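Local coordinates for oxysterol-binding protein homolog 1 (Saccharomyces cerevisiae, PDB 5H28) that transports sterols and other lipids between membranes without vesicles, and is directed to the nucleus-vacuole junction by the ankyrin-repeat domain described here, through NVJ1, at residues 165-170 and 174-179; 58-63 and 75-80. All blocks are in the same frame, centred on the assembly; numbering follows the deposited sequence.

Contact 1. Residues 165-170 and 174-179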
# COMPACT_ATOMS: atom_id res chain seq x y z
N SER A 165 0.97 -10.37 -4.39
CA SER A 165 1.65 -9.08 -4.53
C SER A 165 0.69 -7.90 -4.35
O SER A 165 1.06 -6.87 -3.79
CB SER A 165 2.33 -8.98 -5.89
OG SER A 165 3.48 -9.81 -5.96
N ILE A 166 -0.54 -8.06 -4.82
CA ILE A 166 -1.53 -6.99 -4.71
C ILE A 166 -1.97 -6.76 -3.27
O ILE A 166 -1.98 -5.62 -2.80
CB ILE A 166 -2.77 -7.28 -5.57
CG1 ILE A 166 -2.38 -7.32 -7.05
CG2 ILE A 166 -3.84 -6.22 -5.34
CD1 ILE A 166 -3.46 -7.88 -7.94
N LEU A 167 -2.34 -7.82 -2.58
CA LEU A 167 -2.81 -7.67 -1.21
C LEU A 167 -1.72 -7.42 -0.17
O LEU A 167 -2.02 -6.96 0.93
CB LEU A 167 -3.67 -8.88 -0.81
CG LEU A 167 -4.94 -9.06 -1.65
CD1 LEU A 167 -5.83 -10.11 -1.03
CD2 LEU A 167 -5.68 -7.74 -1.74
N SER A 168 -0.47 -7.71 -0.52
CA SER A 168 0.63 -7.49 0.41
C SER A 168 1.14 -6.05 0.34
O SER A 168 1.97 -5.63 1.15
CB SER A 168 1.77 -8.47 0.14
OG SER A 168 2.26 -8.34 -1.19
N SER A 169 0.64 -5.29 -0.62
CA SER A 169 1.04 -3.89 -0.80
C SER A 169 0.51 -3.01 0.32
O SER A 169 -0.69 -2.96 0.58
CB SER A 169 0.51 -3.36 -2.14
OG SER A 169 0.50 -1.94 -2.15
N PRO A 170 1.42 -2.28 1.01
CA PRO A 170 0.97 -1.41 2.10
C PRO A 170 -0.08 -0.40 1.65
O PRO A 170 -1.05 -0.15 2.35
CB PRO A 170 2.27 -0.75 2.56
CG PRO A 170 3.29 -1.82 2.30
CD PRO A 170 2.89 -2.32 0.93
N GLU A 174 -5.30 0.03 2.23
CA GLU A 174 -6.33 1.04 2.42
C GLU A 174 -7.02 1.50 1.13
O GLU A 174 -8.12 2.06 1.18
CB GLU A 174 -5.76 2.27 3.13
CG GLU A 174 -6.13 2.39 4.60
CD GLU A 174 -5.62 1.23 5.44
OE1 GLU A 174 -4.38 1.05 5.51
OE2 GLU A 174 -6.45 0.50 6.02
N LEU A 175 -6.39 1.29 -0.02
CA LEU A 175 -6.99 1.73 -1.28
C LEU A 175 -7.71 0.65 -2.08
O LEU A 175 -8.33 0.94 -3.10
CB LEU A 175 -5.93 2.41 -2.15
CG LEU A 175 -5.41 3.72 -1.56
CD1 LEU A 175 -4.50 4.40 -2.57
CD2 LEU A 175 -6.58 4.64 -1.21
N LEU A 176 -7.62 -0.59 -1.61
CA LEU A 176 -8.31 -1.70 -2.25
C LEU A 176 -9.03 -2.47 -1.15
O LEU A 176 -8.40 -3.12 -0.33
CB LEU A 176 -7.34 -2.64 -2.98
CG LEU A 176 -8.00 -3.89 -3.57
CD1 LEU A 176 -9.03 -3.49 -4.62
CD2 LEU A 176 -6.95 -4.80 -4.19
N ASP A 177 -10.35 -2.36 -1.13
CA ASP A 177 -11.16 -3.03 -0.12
C ASP A 177 -11.68 -4.35 -0.68
O ASP A 177 -12.55 -4.36 -1.56
CB ASP A 177 -12.32 -2.13 0.30
CG ASP A 177 -13.17 -2.75 1.40
OD1 ASP A 177 -12.81 -3.82 1.92
OD2 ASP A 177 -14.21 -2.14 1.73
N ILE A 178 -11.15 -5.45 -0.17
CA ILE A 178 -11.55 -6.78 -0.62
C ILE A 178 -13.05 -6.99 -0.39
O ILE A 178 -13.68 -7.79 -1.08
CB ILE A 178 -10.72 -7.87 0.11
CG1 ILE A 178 -10.93 -9.23 -0.56
CG2 ILE A 178 -11.10 -7.93 1.58
CD1 ILE A 178 -10.00 -10.31 -0.04
N ASN A 179 -13.62 -6.26 0.56
CA ASN A 179 -15.04 -6.37 0.86
C ASN A 179 -15.91 -5.32 0.20
O ASN A 179 -17.13 -5.30 0.39
CB ASN A 179 -15.25 -6.33 2.38
CG ASN A 179 -14.70 -7.55 3.06
OD1 ASN A 179 -15.06 -8.68 2.72
ND2 ASN A 179 -13.81 -7.35 4.03
O HOH W 1 -1.06 0.14 5.15
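Ile-166, in helix 160-167, meets Leu-176 methyl to methyl, and illustrates how a helix can be joined to the chain that soon follows it by apolar contact. Its CG2 branch stands anti to the backbone N (CG1 takes the position beside it, chi1 -64°), and this brings CG2 to 3.6 Å from CD2 of Leu-176. The same Leu-176 methyl serves the next residue as well: Leu-167, whose side chain runs at about a right angle to that of Leu-176, places its CD2 4.0 Å from Leu-176 CD2. The other branch of Leu-167 reaches farther along, its CD1 lying 4.3 Å from CD1 of Ile-178. Trp-204 and Leu-205 of helix 199-207 continue this packing on Leu-167 and Ile-178 respectively, while Phe-151 of helix 130-156 adjoins Leu-176.

Next along the chain, Ser-168 hydrogen-bonds through OG to Glu-164 O, and Ser-169 caps the backbone N of Asn-172 at the start of helix 172-175. Pro-170 closes the segment: a water donates to its carbonyl O at 2.8 Å and, weakly, to OE1 of Glu-174 at 3.5 Å. Between Leu-176 and Ile-178, Asp-177 points away from the first segment and forms an Asx turn, its OD1 accepting from Asn-179 N at 2.9 Å from above the carboxylate plane. The buried amide of Asn-179 is satisfied by the backbone of Gly-209 and Asp-211. Across the two segments themselves, therefore, cohesion rests on non-directional contacts of methyl groups, with one water bridge at the exposed end, so that shape rather than polar pairing fits the partners together.

Contact 2. Residues 58-63 and 75-80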
# COMPACT_ATOMS: atom_id res chain seq x y z
N LYS A 58 15.35 13.46 -7.07
CA LYS A 58 15.18 12.35 -7.98
C LYS A 58 16.34 11.36 -7.90
O LYS A 58 16.13 10.15 -7.88
CB LYS A 58 15.05 12.83 -9.42
CG LYS A 58 14.90 11.69 -10.38
CD LYS A 58 14.97 12.10 -11.82
CE LYS A 58 15.11 10.88 -12.71
NZ LYS A 58 15.36 11.22 -14.11
N GLU A 59 17.57 11.87 -7.86
CA GLU A 59 18.73 11.00 -7.79
C GLU A 59 18.73 10.18 -6.50
O GLU A 59 19.09 9.01 -6.50
CB GLU A 59 20.03 11.81 -7.87
CG GLU A 59 20.26 12.52 -9.20
CD GLU A 59 20.31 11.57 -10.39
OE1 GLU A 59 20.85 10.46 -10.26
OE2 GLU A 59 19.80 11.96 -11.46
N ILE A 60 18.34 10.81 -5.39
CA ILE A 60 18.30 10.10 -4.11
C ILE A 60 17.33 8.93 -4.20
O ILE A 60 17.65 7.81 -3.80
CB ILE A 60 17.84 11.05 -2.98
CG1 ILE A 60 18.96 12.05 -2.65
CG2 ILE A 60 17.46 10.25 -1.74
CD1 ILE A 60 18.54 13.13 -1.67
N VAL A 61 16.14 9.18 -4.73
CA VAL A 61 15.13 8.14 -4.85
C VAL A 61 15.51 7.03 -5.82
O VAL A 61 15.38 5.85 -5.51
CB VAL A 61 13.77 8.75 -5.26
CG1 VAL A 61 12.78 7.64 -5.60
CG2 VAL A 61 13.22 9.60 -4.12
N HIS A 62 16.01 7.39 -7.00
CA HIS A 62 16.38 6.38 -7.98
C HIS A 62 17.61 5.58 -7.60
O HIS A 62 17.75 4.43 -8.02
CB HIS A 62 16.57 7.03 -9.36
CG HIS A 62 15.29 7.46 -10.00
ND1 HIS A 62 14.23 6.60 -10.20
CD2 HIS A 62 14.89 8.66 -10.48
CE1 HIS A 62 13.24 7.26 -10.78
NE2 HIS A 62 13.62 8.51 -10.96
N HIS A 63 18.49 6.17 -6.80
CA HIS A 63 19.70 5.48 -6.37
C HIS A 63 19.55 4.58 -5.16
O HIS A 63 20.05 3.45 -5.14
CB HIS A 63 20.81 6.48 -6.02
CG HIS A 63 21.62 6.94 -7.19
ND1 HIS A 63 21.15 7.87 -8.10
CD2 HIS A 63 22.87 6.61 -7.60
CE1 HIS A 63 22.08 8.09 -9.01
NE2 HIS A 63 23.13 7.34 -8.74
N ILE A 75 21.85 0.87 2.46
CA ILE A 75 20.63 1.13 3.20
C ILE A 75 19.57 1.41 2.16
O ILE A 75 19.79 2.20 1.25
CB ILE A 75 20.72 2.39 4.08
CG1 ILE A 75 21.86 2.28 5.09
CG2 ILE A 75 19.40 2.60 4.81
CD1 ILE A 75 22.03 3.52 5.94
N HIS A 76 18.43 0.75 2.26
CA HIS A 76 17.36 1.03 1.32
C HIS A 76 16.42 2.02 1.98
O HIS A 76 15.65 1.67 2.88
CB HIS A 76 16.64 -0.25 0.90
CG HIS A 76 17.41 -1.06 -0.08
ND1 HIS A 76 18.11 -2.20 0.27
CD2 HIS A 76 17.66 -0.87 -1.40
CE1 HIS A 76 18.75 -2.67 -0.79
NE2 HIS A 76 18.49 -1.88 -1.81
N LEU A 77 16.51 3.26 1.53
CA LEU A 77 15.69 4.33 2.06
C LEU A 77 14.22 4.03 1.84
O LEU A 77 13.81 3.55 0.78
CB LEU A 77 16.06 5.66 1.40
CG LEU A 77 17.54 6.04 1.55
CD1 LEU A 77 17.77 7.40 0.91
CD2 LEU A 77 17.93 6.06 3.03
N ASP A 78 13.43 4.30 2.87
CA ASP A 78 11.99 4.07 2.85
C ASP A 78 11.32 5.33 2.33
O ASP A 78 11.42 6.40 2.94
CB ASP A 78 11.51 3.75 4.26
CG ASP A 78 10.06 3.30 4.29
OD1 ASP A 78 9.35 3.46 3.28
OD2 ASP A 78 9.63 2.81 5.35
N LEU A 79 10.63 5.22 1.20
CA LEU A 79 9.94 6.36 0.62
C LEU A 79 8.86 6.85 1.59
O LEU A 79 8.46 8.01 1.56
CB LEU A 79 9.31 5.95 -0.70
CG LEU A 79 9.21 6.99 -1.81
CD1 LEU A 79 10.58 7.57 -2.11
CD2 LEU A 79 8.62 6.34 -3.05
N ASN A 80 8.42 5.95 2.46
CA ASN A 80 7.36 6.24 3.42
C ASN A 80 7.84 6.34 4.87
O ASN A 80 7.07 6.14 5.80
CB ASN A 80 6.28 5.18 3.29
CG ASN A 80 5.87 4.96 1.85
OD1 ASN A 80 5.40 5.88 1.19
ND2 ASN A 80 6.07 3.74 1.36
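Beside the apolar pairs Ile-60 with Leu-77 and Val-61 with Leu-79, the flat groups find their partners on their own segment or elsewhere in the chain, not across the contact. The ring of His-63 has Glu-59 OE1 at its edge, in plane, and meets the ring of Phe-18 of helix 18-28 with the planes about 45° apart. Its ND1 donates to Glu-59 O at 2.8 Å, a bent bond (133° at the hydrogen). That oxygen also takes the helical bond from His-63 N, and the two donors arrive from opposite faces of the carbonyl plane, so Glu-59 O is held by two bonds, and the one from ND1 ties the imidazole back to its own helix. The ring of His-62 has Lys-58 CD at its edge. In the other segment, Asn-80 N sits above the carboxylate plane of Asp-78, 2.8 Å from OD1, closing an Asx turn.

The contact proper is hydrophobic. With chi1 at -72°, Ile-60 turns CG2 opposite its backbone N, and this branch touches CD1 of Leu-77 at 3.9 Å. At the next residue of the helix, Leu-79 sets CD1 against both methyls of Val-61, 3.9 Å from CG2 and 4.1 Å from CG1, its side chain crossing that of Val-61 at about a right angle. Helix 44-51 covers the same residues through Leu-45, Ala-48 and Met-44.

The amide of Asn-80 binds the backbone of Thr-110 and Asn-112. Helices 44-51 and 54-64, both within the predicted first ankyrin repeat, pack with the loop that follows as in the helix-turn-helix-loop plan of ankyrin repeats.

Overall arrangement
The two contacts lie in series along the chain, with centres about 23 Å apart and nearest atoms about 6 Å apart, and share no helix. Contact 2 is buried: all four residues that touch belong to the interior, where helix and loop close on each other with methyl groups. Contact 1 is a surface contact although nearer the centre of the chain (about 7 Å against 17 Å), and its apolar patch gives way to water at one end. Both pair a helix with later loop residues, and in both loops an Asp-x-Asn Asx turn offers an asparagine amide to a later loop. Asn-112 neighbours both, binding Asn-80 and touching Pro-170.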